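Local coordinates for occlusion-derived virus envelope protein E66 (Autographa californica nucleopolyhedrovirus, PDB 3VSN) that cleaves non-sulfated chondroitin as a viral envelope lyase and is essential for oral infectivity, possibly by digesting chondroitin sulfate of the host midgut peritrophic matrix, at residues Lys49-Val54 with Ser192-Val197; Thr80-Leu85 with Pro145-Asn150; Gly87-Tyr92 with Thr152-Glu157; Ser332-Gly337 with Leu556-His561. One frame throughout, in Å; residues are numbered along the deposited sequence.

Contacts 1, 2 and 3 cluster in the N-terminal helical part of the chain, which belongs to an alpha/alpha toroid. Contacts 2 and 3 are successive points along one helix pair, 75-93 and 138-154, with centres about 10 Å apart. Both lie within the loop of chain closed by contact 1. The centre of contact 1 is about 10 Å from that of contact 2. The two are joined by Glu-146, which forms salt bridges to Lys-49 and Arg-194. Contact 4 comes later in the chain, among the beta sheets, and its centre is 35 to 42 Å from the other three. The four contacts thus sample both the helical and the beta-rich parts of the protein.

Contact 1 (Lys49-Val54 with Ser192-Val197); sequences KAEKVV and SMRMGV
Glu-51 and Arg-194 meet in a salt bridge between the loop after helix 29-48 and helix 189-205 of the alpha/alpha toroid. Arg-194 NH1 donates to Glu-51 OE1 at 2.9 Å, and the bond is almost straight at 177°. The acceptor lies at the edge of the guanidinium, in its plane. The carboxylate is turned differently: its plane is 63° from that of the guanidinium, and the donor sits well above it. The single bond is therefore not the side-by-side, two-bond pairing of the two groups.

A water adds a second link. It donates to Glu-51 OE1 at 2.8 Å and accepts from Arg-194 NH2 at 2.9 Å. Tyr-138 OH is also hydrogen-bonded to this oxygen, which thus has three partners.

A van der Waals contact is added by Lys-49. It is extended throughout and crosses Arg-194 at about a right angle, with Lys-49 CE 3.7 Å from Arg-194 NH2. Arg-194 reaches the loop through bends at chi2 (-71°) and chi3.

Two cationic ends lie close here, Lys-49 NZ and Arg-194 NH2 at 4.2 Å. Glu-146 probably offsets this: its carboxylate forms salt bridges to Lys-49 NZ and Arg-194 NE. Within the loop, Lys-52 NZ bonds to Lys-49 O at 2.7 Å.

The side chain of Arg-194 is about 6 Å from that of the active-site residue Asn-191. Two carboxylates and two cations thus form a largely buried network. It probably balances charge and holds the guanidinium in place near the active site.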
loop_
_atom_site.group_PDB
_atom_site.type_symbol
_atom_site.label_atom_id
_atom_site.label_comp_id
_atom_site.label_asym_id
_atom_site.label_seq_id
_atom_site.Cartn_x
_atom_site.Cartn_y
_atom_site.Cartn_z
ATOM N N LYS A 49 2.622 -1.404 -15.094
ATOM C CA LYS A 49 3.925 -2.065 -14.999
ATOM C C LYS A 49 4.895 -1.277 -14.122
ATOM O O LYS A 49 5.205 -0.121 -14.412
ATOM C CB LYS A 49 4.516 -2.275 -16.402
ATOM C CG LYS A 49 5.789 -3.108 -16.425
ATOM C CD LYS A 49 6.317 -3.276 -17.845
ATOM C CE LYS A 49 7.397 -4.347 -17.897
ATOM N NZ LYS A 49 7.970 -4.472 -19.270
ATOM N N ALA A 50 5.378 -1.922 -13.062
ATOM C CA ALA A 50 6.243 -1.273 -12.072
ATOM C C ALA A 50 7.595 -0.836 -12.643
ATOM O O ALA A 50 8.021 0.300 -12.431
ATOM C CB ALA A 50 6.437 -2.177 -10.858
ATOM N N GLU A 51 8.258 -1.736 -13.366
ATOM C CA GLU A 51 9.585 -1.465 -13.924
ATOM C C GLU A 51 9.465 -1.048 -15.387
ATOM O O GLU A 51 9.101 -1.859 -16.246
ATOM C CB GLU A 51 10.490 -2.696 -13.768
ATOM C CG GLU A 51 10.719 -3.093 -12.313
ATOM C CD GLU A 51 11.246 -4.509 -12.128
ATOM O OE1 GLU A 51 11.353 -5.277 -13.112
ATOM O OE2 GLU A 51 11.546 -4.862 -10.971
ATOM N N LYS A 52 9.756 0.221 -15.661
ATOM C CA LYS A 52 9.596 0.779 -17.006
ATOM C C LYS A 52 10.285 2.128 -17.172
ATOM O O LYS A 52 10.660 2.769 -16.189
ATOM C CB LYS A 52 8.107 0.912 -17.369
ATOM C CG LYS A 52 7.284 1.798 -16.438
ATOM C CD LYS A 52 5.917 2.081 -17.043
ATOM C CE LYS A 52 5.114 3.066 -16.206
ATOM N NZ LYS A 52 4.522 2.425 -15.003
ATOM N N VAL A 53 10.450 2.534 -18.429
ATOM C CA VAL A 53 10.885 3.881 -18.788
ATOM C C VAL A 53 9.774 4.512 -19.630
ATOM O O VAL A 53 9.514 4.086 -20.763
ATOM C CB VAL A 53 12.233 3.878 -19.554
ATOM C CG1 VAL A 53 12.546 5.254 -20.122
ATOM C CG2 VAL A 53 13.367 3.414 -18.650
ATOM N N VAL A 54 9.114 5.517 -19.061
ATOM C CA VAL A 54 7.939 6.128 -19.686
ATOM C C VAL A 54 8.336 7.209 -20.677
ATOM O O VAL A 54 9.221 8.018 -20.396
ATOM C CB VAL A 54 6.989 6.753 -18.637
ATOM C CG1 VAL A 54 5.684 7.208 -19.286
ATOM C CG2 VAL A 54 6.701 5.768 -17.517
ATOM N N SER A 192 8.934 -15.862 -12.347
ATOM C CA SER A 192 8.170 -16.762 -13.215
ATOM C C SER A 192 6.917 -16.095 -13.785
ATOM O O SER A 192 6.531 -16.363 -14.922
ATOM C CB SER A 192 7.826 -18.075 -12.496
ATOM O OG SER A 192 6.717 -17.935 -11.621
ATOM N N MET A 193 6.296 -15.214 -13.003
ATOM C CA MET A 193 5.120 -14.481 -13.478
ATOM C C MET A 193 5.446 -13.574 -14.666
ATOM O O MET A 193 4.650 -13.460 -15.597
ATOM C CB MET A 193 4.464 -13.695 -12.337
ATOM C CG MET A 193 3.812 -14.591 -11.293
ATOM S SD MET A 193 2.796 -13.700 -10.100
ATOM C CE MET A 193 4.026 -13.210 -8.902
ATOM N N ARG A 194 6.621 -12.948 -14.629
ATOM C CA ARG A 194 7.120 -12.138 -15.741
ATOM C C ARG A 194 7.401 -13.005 -16.967
ATOM O O ARG A 194 6.926 -12.708 -18.062
ATOM C CB ARG A 194 8.397 -11.383 -15.341
ATOM C CG ARG A 194 8.232 -10.380 -14.205
ATOM C CD ARG A 194 7.430 -9.147 -14.612
ATOM N NE ARG A 194 8.149 -8.279 -15.549
ATOM C CZ ARG A 194 9.071 -7.386 -15.198
ATOM N NH1 ARG A 194 9.408 -7.233 -13.924
ATOM N NH2 ARG A 194 9.663 -6.644 -16.124
ATOM N N MET A 195 8.151 -14.087 -16.758
ATOM C CA MET A 195 8.607 -14.984 -17.831
ATOM C C MET A 195 7.488 -15.655 -18.622
ATOM O O MET A 195 7.596 -15.824 -19.836
ATOM C CB MET A 195 9.516 -16.067 -17.252
ATOM C CG MET A 195 10.829 -15.554 -16.693
ATOM S SD MET A 195 11.525 -16.690 -15.479
ATOM C CE MET A 195 12.063 -18.055 -16.508
ATOM N N GLY A 196 6.422 -16.048 -17.933
ATOM C CA GLY A 196 5.334 -16.788 -18.567
ATOM C C GLY A 196 4.613 -16.044 -19.676
ATOM O O GLY A 196 4.089 -16.667 -20.599
ATOM N N VAL A 197 4.583 -14.714 -19.586
ATOM C CA VAL A 197 3.865 -13.891 -20.563
ATOM C C VAL A 197 4.521 -13.914 -21.960
ATOM O O VAL A 197 3.858 -14.282 -22.934
ATOM C CB VAL A 197 3.635 -12.443 -20.055
ATOM C CG1 VAL A 197 2.955 -11.598 -21.122
ATOM C CG2 VAL A 197 2.807 -12.445 -18.775
HETATM O O HOH W 1 12.351 -5.503 -15.759
#

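Contact 2 (Thr80-Leu85 with Pro145-Asn150); sequences TVCHTL and PEVFMN
Thr-80 O is gripped twice inside the helix that brings Cys-82 and Leu-85 against Val-147. Thr-84 N donates to it at 2.9 Å, as a normal helix bond. Thr-84 OG1 donates to the same oxygen at 2.6 Å. The two donors come from opposite faces of the carbonyl plane, and the hydroxyl stands 36° out of it. With chi1 at -53°, Thr-84 OG1 turns back along its own helix to Thr-80 O.

Across the contact there is no hydrogen bond. Val-147 does the work with its two methyls, spread like a fork. CG1 is anti to the backbone N (chi1 175°) and meets Leu-85 CD1 at 3.8 Å. The other methyl, Val-147 CG2, lies against the Cys-82 backbone and touches Cys-82 O at 3.4 Å. It also packs on Cys-82 CB at 3.6 Å, with the sulfur slightly farther off. Cys-82 is small, consistent with the close approach of the helices: Cys-82 CA and Val-147 CA are 6.1 Å apart.

Glu-146 starts toward the same helix, but its carboxylate is engaged by the Lys-49 and Arg-194 cluster. Helix 138-154 is kinked at Pro-145, whose N makes no bond to the turn before.

The pair is buried among neighbouring helices and a short strand. Leu-85 also touches Val-65 and Phe-66 of strand 65-66. Met-149 and Asn-150 pack on helix 29-48, while Phe-148 faces helix 161-175.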
loop_
_atom_site.group_PDB
_atom_site.type_symbol
_atom_site.label_atom_id
_atom_site.label_comp_id
_atom_site.label_asym_id
_atom_site.label_seq_id
_atom_site.Cartn_x
_atom_site.Cartn_y
_atom_site.Cartn_z
ATOM N N THR A 80 18.545 -0.767 -19.158
ATOM C CA THR A 80 18.057 0.530 -19.614
ATOM C C THR A 80 17.721 0.524 -21.109
ATOM O O THR A 80 16.690 1.069 -21.506
ATOM C CB THR A 80 19.043 1.663 -19.268
ATOM O OG1 THR A 80 19.294 1.647 -17.858
ATOM C CG2 THR A 80 18.469 3.024 -19.650
ATOM N N VAL A 81 18.577 -0.101 -21.922
ATOM C CA VAL A 81 18.295 -0.291 -23.352
ATOM C C VAL A 81 16.972 -1.041 -23.533
ATOM O O VAL A 81 16.104 -0.611 -24.294
ATOM C CB VAL A 81 19.429 -1.054 -24.078
ATOM C CG1 VAL A 81 18.995 -1.480 -25.474
ATOM C CG2 VAL A 81 20.686 -0.201 -24.158
ATOM N N CYS A 82 16.834 -2.156 -22.818
ATOM C CA CYS A 82 15.621 -2.970 -22.849
ATOM C C CYS A 82 14.357 -2.175 -22.498
ATOM O O CYS A 82 13.384 -2.186 -23.260
ATOM C CB CYS A 82 15.778 -4.187 -21.937
ATOM S SG CYS A 82 16.866 -5.468 -22.603
ATOM N N HIS A 83 14.377 -1.477 -21.360
ATOM C CA HIS A 83 13.230 -0.660 -20.938
ATOM C C HIS A 83 12.916 0.459 -21.891
ATOM O O HIS A 83 11.751 0.746 -22.152
ATOM C CB HIS A 83 13.438 -0.098 -19.533
ATOM C CG HIS A 83 13.302 -1.126 -18.435
ATOM N ND1 HIS A 83 12.216 -1.909 -18.307
ATOM C CD2 HIS A 83 14.156 -1.460 -17.387
ATOM C CE1 HIS A 83 12.367 -2.711 -17.239
ATOM N NE2 HIS A 83 13.557 -2.435 -16.678
ATOM N N THR A 84 13.955 1.099 -22.420
ATOM C CA THR A 84 13.787 2.211 -23.351
ATOM C C THR A 84 13.156 1.755 -24.674
ATOM O O THR A 84 12.301 2.454 -25.225
ATOM C CB THR A 84 15.122 2.955 -23.571
ATOM O OG1 THR A 84 15.662 3.334 -22.298
ATOM C CG2 THR A 84 14.927 4.204 -24.410
ATOM N N LEU A 85 13.563 0.582 -25.165
ATOM C CA LEU A 85 12.942 -0.020 -26.349
ATOM C C LEU A 85 11.455 -0.302 -26.137
ATOM O O LEU A 85 10.632 -0.003 -27.006
ATOM C CB LEU A 85 13.665 -1.310 -26.760
ATOM C CG LEU A 85 14.988 -1.189 -27.520
ATOM C CD1 LEU A 85 15.616 -2.562 -27.682
ATOM C CD2 LEU A 85 14.787 -0.522 -28.874
ATOM N N PRO A 145 13.116 -10.788 -22.761
ATOM C CA PRO A 145 12.011 -11.446 -23.467
ATOM C C PRO A 145 10.798 -10.534 -23.684
ATOM O O PRO A 145 10.098 -10.673 -24.687
ATOM C CB PRO A 145 11.664 -12.619 -22.550
ATOM C CG PRO A 145 12.954 -12.930 -21.868
ATOM C CD PRO A 145 13.542 -11.574 -21.588
ATOM N N GLU A 146 10.574 -9.600 -22.759
ATOM C CA GLU A 146 9.529 -8.582 -22.915
ATOM C C GLU A 146 9.803 -7.643 -24.093
ATOM O O GLU A 146 8.866 -7.176 -24.743
ATOM C CB GLU A 146 9.327 -7.799 -21.610
ATOM C CG GLU A 146 8.675 -8.629 -20.509
ATOM C CD GLU A 146 8.701 -7.976 -19.132
ATOM O OE1 GLU A 146 9.432 -6.982 -18.921
ATOM O OE2 GLU A 146 7.983 -8.476 -18.241
ATOM N N VAL A 147 11.081 -7.377 -24.369
ATOM C CA VAL A 147 11.477 -6.566 -25.530
ATOM C C VAL A 147 11.065 -7.257 -26.832
ATOM O O VAL A 147 10.431 -6.641 -27.692
ATOM C CB VAL A 147 12.994 -6.267 -25.542
ATOM C CG1 VAL A 147 13.397 -5.534 -26.813
ATOM C CG2 VAL A 147 13.382 -5.447 -24.323
ATOM N N PHE A 148 11.417 -8.537 -26.956
ATOM C CA PHE A 148 11.038 -9.345 -28.114
ATOM C C PHE A 148 9.531 -9.298 -28.340
ATOM O O PHE A 148 9.071 -9.047 -29.458
ATOM C CB PHE A 148 11.496 -10.796 -27.938
ATOM C CG PHE A 148 12.950 -11.023 -28.260
ATOM C CD1 PHE A 148 13.336 -11.430 -29.536
ATOM C CD2 PHE A 148 13.931 -10.845 -27.290
ATOM C CE1 PHE A 148 14.672 -11.644 -29.838
ATOM C CE2 PHE A 148 15.271 -11.059 -27.586
ATOM C CZ PHE A 148 15.641 -11.462 -28.864
ATOM N N MET A 149 8.773 -9.516 -27.265
ATOM C CA MET A 149 7.320 -9.536 -27.335
ATOM C C MET A 149 6.732 -8.183 -27.754
ATOM O O MET A 149 5.919 -8.122 -28.677
ATOM C CB MET A 149 6.729 -9.994 -25.998
ATOM C CG MET A 149 5.214 -10.091 -26.003
ATOM S SD MET A 149 4.583 -10.701 -24.437
ATOM C CE MET A 149 2.844 -10.832 -24.819
ATOM N N ASN A 150 7.151 -7.110 -27.083
ATOM C CA ASN A 150 6.636 -5.769 -27.373
ATOM C C ASN A 150 6.929 -5.310 -28.805
ATOM O O ASN A 150 6.035 -4.807 -29.489
ATOM C CB ASN A 150 7.156 -4.742 -26.361
ATOM C CG ASN A 150 6.410 -4.793 -25.037
ATOM O OD1 ASN A 150 6.690 -5.633 -24.181
ATOM N ND2 ASN A 150 5.455 -3.887 -24.863
#

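Contact 3 (Gly87-Tyr92 with Thr152-Glu157); sequences GYCVRY and TIVLNE
Tyr-92 sends its ring anti to the backbone N (chi1 -178°), and this carries it across to the end of helix 138-154. There Leu-155 has CG beside its backbone N (chi1 -63°), which brings a methyl over the ring. The two helices are neighbours in the alpha/alpha toroid, and this is a buried apolar helix-to-helix contact.

The Leu-155 methyl forms a CH-pi contact. CD2 of Leu-155 lies 4.1 Å from the centroid of the Tyr-92 ring and is displaced toward the rim. Its nearest ring atom is Tyr-92 CE2, at 3.8 Å. The two side chains cross at about a right angle.

Next to this, Val-154 faces Cys-89. Val-154 CG2 is 3.9 Å from Cys-89 CB and equally close to the sulfur. The other methyl of Val-154 rests near the Cys-89 carbonyl oxygen. The backbones are close here, with Cys-89 CA and Val-154 CA 6.4 Å apart.

Leu-155 is the first residue to leave helical backbone angles. Leu-105 and Ala-106 of helix 103-119 also touch the Tyr-92 side chain, while Leu-42 of helix 29-48 touches Val-154. The ring edge also meets a backbone carbonyl: Tyr-92 CE2 lies 3.4 Å from Val-154 O, near the ring plane.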
loop_
_atom_site.group_PDB
_atom_site.type_symbol
_atom_site.label_atom_id
_atom_site.label_comp_id
_atom_site.label_asym_id
_atom_site.label_seq_id
_atom_site.Cartn_x
_atom_site.Cartn_y
_atom_site.Cartn_z
ATOM N N GLY A 87 9.540 1.196 -23.925
ATOM C CA GLY A 87 8.933 2.531 -23.861
ATOM C C GLY A 87 8.632 3.113 -25.237
ATOM O O GLY A 87 7.590 3.749 -25.441
ATOM N N TYR A 88 9.547 2.894 -26.181
ATOM C CA TYR A 88 9.356 3.340 -27.561
ATOM C C TYR A 88 8.269 2.548 -28.298
ATOM O O TYR A 88 7.574 3.103 -29.149
ATOM C CB TYR A 88 10.675 3.300 -28.343
ATOM C CG TYR A 88 11.466 4.597 -28.307
ATOM C CD1 TYR A 88 12.706 4.664 -27.672
ATOM C CD2 TYR A 88 10.971 5.756 -28.912
ATOM C CE1 TYR A 88 13.432 5.845 -27.644
ATOM C CE2 TYR A 88 11.690 6.942 -28.887
ATOM C CZ TYR A 88 12.916 6.980 -28.251
ATOM O OH TYR A 88 13.636 8.152 -28.227
ATOM N N CYS A 89 8.123 1.263 -27.969
ATOM C CA CYS A 89 7.018 0.455 -28.496
ATOM C C CYS A 89 5.673 1.050 -28.111
ATOM O O CYS A 89 4.768 1.143 -28.942
ATOM C CB CYS A 89 7.093 -0.987 -27.994
ATOM S SG CYS A 89 8.420 -1.959 -28.730
ATOM N N VAL A 90 5.551 1.456 -26.850
ATOM C CA VAL A 90 4.319 2.059 -26.338
ATOM C C VAL A 90 4.026 3.380 -27.061
ATOM O O VAL A 90 2.880 3.647 -27.438
ATOM C CB VAL A 90 4.369 2.240 -24.799
ATOM C CG1 VAL A 90 3.103 2.911 -24.275
ATOM C CG2 VAL A 90 4.572 0.893 -24.110
ATOM N N ARG A 91 5.067 4.185 -27.273
ATOM C CA ARG A 91 4.962 5.434 -28.040
ATOM C C ARG A 91 4.521 5.180 -29.480
ATOM O O ARG A 91 3.645 5.874 -30.002
ATOM C CB ARG A 91 6.291 6.196 -28.041
ATOM C CG ARG A 91 6.698 6.784 -26.698
ATOM C CD ARG A 91 7.788 7.833 -26.870
ATOM N NE ARG A 91 7.305 8.981 -27.635
ATOM C CZ ARG A 91 8.051 10.014 -28.016
ATOM N NH1 ARG A 91 9.343 10.067 -27.711
ATOM N NH2 ARG A 91 7.500 10.999 -28.712
ATOM N N TYR A 92 5.137 4.188 -30.119
ATOM C CA TYR A 92 4.794 3.813 -31.490
ATOM C C TYR A 92 3.320 3.414 -31.612
ATOM O O TYR A 92 2.659 3.706 -32.614
ATOM C CB TYR A 92 5.682 2.654 -31.958
ATOM C CG TYR A 92 5.412 2.233 -33.383
ATOM C CD1 TYR A 92 6.029 2.889 -34.447
ATOM C CD2 TYR A 92 4.528 1.192 -33.670
ATOM C CE1 TYR A 92 5.784 2.511 -35.757
ATOM C CE2 TYR A 92 4.271 0.812 -34.979
ATOM C CZ TYR A 92 4.902 1.477 -36.016
ATOM O OH TYR A 92 4.653 1.105 -37.313
ATOM N N THR A 152 7.786 -7.211 -31.540
ATOM C CA THR A 152 7.087 -8.081 -32.489
ATOM C C THR A 152 5.600 -7.714 -32.646
ATOM O O THR A 152 5.102 -7.596 -33.770
ATOM C CB THR A 152 7.240 -9.572 -32.115
ATOM O OG1 THR A 152 8.632 -9.916 -32.088
ATOM C CG2 THR A 152 6.524 -10.469 -33.121
ATOM N N ILE A 153 4.905 -7.520 -31.529
ATOM C CA ILE A 153 3.469 -7.235 -31.587
ATOM C C ILE A 153 3.153 -5.836 -32.124
ATOM O O ILE A 153 2.333 -5.702 -33.035
ATOM C CB ILE A 153 2.747 -7.516 -30.250
ATOM C CG1 ILE A 153 2.944 -8.979 -29.846
ATOM C CG2 ILE A 153 1.257 -7.193 -30.366
ATOM C CD1 ILE A 153 2.418 -9.342 -28.471
ATOM N N VAL A 154 3.797 -4.796 -31.595
ATOM C CA VAL A 154 3.466 -3.436 -32.056
ATOM C C VAL A 154 3.792 -3.205 -33.537
ATOM O O VAL A 154 3.196 -2.335 -34.177
ATOM C CB VAL A 154 4.056 -2.303 -31.173
ATOM C CG1 VAL A 154 3.649 -2.488 -29.716
ATOM C CG2 VAL A 154 5.573 -2.194 -31.320
ATOM N N LEU A 155 4.721 -3.997 -34.072
ATOM C CA LEU A 155 5.111 -3.900 -35.478
ATOM C C LEU A 155 4.381 -4.914 -36.366
ATOM O O LEU A 155 4.761 -5.106 -37.525
ATOM C CB LEU A 155 6.634 -4.061 -35.629
ATOM C CG LEU A 155 7.563 -3.021 -34.990
ATOM C CD1 LEU A 155 9.015 -3.308 -35.345
ATOM C CD2 LEU A 155 7.190 -1.600 -35.397
ATOM N N ASN A 156 3.328 -5.540 -35.835
ATOM C CA ASN A 156 2.672 -6.660 -36.521
ATOM C C ASN A 156 2.000 -6.340 -37.865
ATOM O O ASN A 156 1.698 -7.248 -38.633
ATOM C CB ASN A 156 1.714 -7.422 -35.586
ATOM C CG ASN A 156 0.399 -6.689 -35.344
ATOM O OD1 ASN A 156 0.280 -5.484 -35.574
ATOM N ND2 ASN A 156 -0.592 -7.422 -34.858
ATOM N N GLU A 157 1.782 -5.059 -38.148
ATOM C CA GLU A 157 1.194 -4.663 -39.426
ATOM C C GLU A 157 2.213 -4.016 -40.369
ATOM O O GLU A 157 1.854 -3.481 -41.424
ATOM C CB GLU A 157 -0.039 -3.781 -39.205
ATOM C CG GLU A 157 -1.184 -4.551 -38.559
ATOM C CD GLU A 157 -2.490 -3.784 -38.535
ATOM O OE1 GLU A 157 -2.463 -2.555 -38.314
ATOM O OE2 GLU A 157 -3.547 -4.426 -38.729
#

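Contact 4 (Ser332-Gly337 with Leu556-His561); sequences SKTYYG and LNVEGH
Val-558 packs between Thr-334 and Tyr-335, joining two antiparallel sheets side chain to side chain. One is the four-stranded sheet holding strand 335-340; the other is the seven-stranded sheet holding strand 550-558. No hydrogen bond links the two segments. The contact belongs to the beta-rich, sandwich-type part of the lyase.

The tight part centres on one methyl. Val-558 CG2 is 3.6 Å from Tyr-335 CD1, approaching the ring obliquely. The same methyl, Val-558 CG2, is 3.6 Å from Thr-334 OG1. Tyr-335 has its ring between the backbone N and the carbonyl carbon (chi1 79°), which sets CD1 against the Val-558 methyl. The polar ends are satisfied elsewhere: Thr-334 OG1 bonds to His-451 ND1, and Tyr-335 OH to Tyr-449 O. Val-558 also touches Asn-370, and Tyr-335 touches Ile-368, so strand 367-370 borders this part too.

The other side is looser. Thr-334 CG2 meets His-561 CE1 at 3.9 Å, and the two side chains come from opposite directions. The His-561 ring also meets that of His-451. His-561 closes a type II beta turn begun by Val-558, with His-561 N bonded to Val-558 O. Glu-559 and Gly-560, in the middle of this turn, are solvent-exposed.

Strands 327-331 and 335-340 are joined by a short turn, where Ser-332 shapes the backbone leading to Thr-334 and Tyr-335. Ser-332 OG accepts from Thr-334 N at 3.1 Å, an ST turn, and from Tyr-335 N at 3.0 Å, an ST motif.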
loop_
_atom_site.group_PDB
_atom_site.type_symbol
_atom_site.label_atom_id
_atom_site.label_comp_id
_atom_site.label_asym_id
_atom_site.label_seq_id
_atom_site.Cartn_x
_atom_site.Cartn_y
_atom_site.Cartn_z
ATOM N N SER A 332 -12.676 8.883 0.096
ATOM C CA SER A 332 -13.831 9.725 -0.148
ATOM C C SER A 332 -13.581 10.595 -1.378
ATOM O O SER A 332 -12.550 10.461 -2.048
ATOM C CB SER A 332 -14.137 10.589 1.082
ATOM O OG SER A 332 -13.240 11.683 1.180
ATOM N N LYS A 333 -14.529 11.481 -1.672
ATOM C CA LYS A 333 -14.366 12.446 -2.757
ATOM C C LYS A 333 -13.228 13.435 -2.470
ATOM O O LYS A 333 -12.663 14.013 -3.395
ATOM C CB LYS A 333 -15.678 13.198 -3.009
ATOM C CG LYS A 333 -16.806 12.318 -3.541
ATOM C CD LYS A 333 -18.101 13.095 -3.725
ATOM C CE LYS A 333 -19.234 12.152 -4.116
ATOM N NZ LYS A 333 -20.551 12.844 -4.175
ATOM N N THR A 334 -12.887 13.609 -1.193
ATOM C CA THR A 334 -11.926 14.641 -0.788
ATOM C C THR A 334 -10.609 14.129 -0.206
ATOM O O THR A 334 -9.592 14.829 -0.275
ATOM C CB THR A 334 -12.550 15.647 0.207
ATOM O OG1 THR A 334 -13.038 14.949 1.361
ATOM C CG2 THR A 334 -13.687 16.432 -0.451
ATOM N N TYR A 335 -10.610 12.929 0.372
ATOM C CA TYR A 335 -9.385 12.413 0.990
ATOM C C TYR A 335 -9.181 10.902 0.937
ATOM O O TYR A 335 -10.110 10.136 0.681
ATOM C CB TYR A 335 -9.219 12.940 2.430
ATOM C CG TYR A 335 -10.042 12.266 3.520
ATOM C CD1 TYR A 335 -11.257 12.812 3.945
ATOM C CD2 TYR A 335 -9.581 11.114 4.163
ATOM C CE1 TYR A 335 -11.996 12.218 4.963
ATOM C CE2 TYR A 335 -10.315 10.511 5.175
ATOM C CZ TYR A 335 -11.519 11.067 5.575
ATOM O OH TYR A 335 -12.240 10.472 6.589
ATOM N N TYR A 336 -7.930 10.505 1.148
ATOM C CA TYR A 336 -7.562 9.125 1.422
ATOM C C TYR A 336 -7.032 9.102 2.848
ATOM O O TYR A 336 -6.166 9.902 3.202
ATOM C CB TYR A 336 -6.479 8.643 0.442
ATOM C CG TYR A 336 -5.787 7.359 0.866
ATOM C CD1 TYR A 336 -6.308 6.114 0.519
ATOM C CD2 TYR A 336 -4.614 7.391 1.623
ATOM C CE1 TYR A 336 -5.679 4.938 0.910
ATOM C CE2 TYR A 336 -3.983 6.224 2.025
ATOM C CZ TYR A 336 -4.517 5.000 1.663
ATOM O OH TYR A 336 -3.891 3.838 2.063
ATOM N N GLY A 337 -7.566 8.207 3.669
ATOM C CA GLY A 337 -7.069 8.024 5.032
ATOM C C GLY A 337 -6.929 6.548 5.335
ATOM O O GLY A 337 -7.717 5.740 4.846
ATOM N N LEU A 556 -8.152 16.223 12.286
ATOM C CA LEU A 556 -7.750 16.803 11.017
ATOM C C LEU A 556 -8.999 16.959 10.151
ATOM O O LEU A 556 -9.897 16.120 10.214
ATOM C CB LEU A 556 -6.718 15.907 10.318
ATOM C CG LEU A 556 -5.386 15.603 11.029
ATOM C CD1 LEU A 556 -4.553 14.630 10.203
ATOM C CD2 LEU A 556 -4.588 16.869 11.321
ATOM N N ASN A 557 -9.054 18.042 9.378
ATOM C CA ASN A 557 -10.112 18.282 8.394
ATOM C C ASN A 557 -9.506 18.502 7.038
ATOM O O ASN A 557 -8.413 19.063 6.937
ATOM C CB ASN A 557 -10.866 19.579 8.699
ATOM C CG ASN A 557 -11.786 19.460 9.876
ATOM O OD1 ASN A 557 -12.590 18.534 9.961
ATOM N ND2 ASN A 557 -11.695 20.415 10.783
ATOM N N VAL A 558 -10.236 18.114 5.997
ATOM C CA VAL A 558 -9.934 18.570 4.650
ATOM C C VAL A 558 -10.171 20.081 4.632
ATOM O O VAL A 558 -11.212 20.559 5.100
ATOM C CB VAL A 558 -10.827 17.889 3.591
ATOM C CG1 VAL A 558 -10.539 18.449 2.202
ATOM C CG2 VAL A 558 -10.614 16.382 3.600
ATOM N N GLU A 559 -9.196 20.823 4.116
ATOM C CA GLU A 559 -9.308 22.278 4.017
ATOM C C GLU A 559 -10.587 22.659 3.282
ATOM O O GLU A 559 -10.892 22.107 2.224
ATOM C CB GLU A 559 -8.084 22.875 3.316
ATOM C CG GLU A 559 -8.047 24.396 3.354
ATOM C CD GLU A 559 -6.768 24.987 2.793
ATOM O OE1 GLU A 559 -5.972 24.254 2.170
ATOM O OE2 GLU A 559 -6.567 26.202 2.977
ATOM N N GLY A 560 -11.334 23.593 3.866
ATOM C CA GLY A 560 -12.624 24.019 3.329
ATOM C C GLY A 560 -13.821 23.224 3.833
ATOM O O GLY A 560 -14.960 23.518 3.455
ATOM N N HIS A 561 -13.572 22.222 4.683
ATOM C CA HIS A 561 -14.628 21.320 5.173
ATOM C C HIS A 561 -14.662 21.162 6.670
ATOM O O HIS A 561 -14.259 20.115 7.198
ATOM C CB HIS A 561 -14.491 19.939 4.540
ATOM C CG HIS A 561 -14.820 19.904 3.074
ATOM N ND1 HIS A 561 -13.885 20.066 2.119
ATOM C CD2 HIS A 561 -16.029 19.715 2.415
ATOM C CE1 HIS A 561 -14.464 19.986 0.909
ATOM N NE2 HIS A 561 -15.778 19.775 1.091
#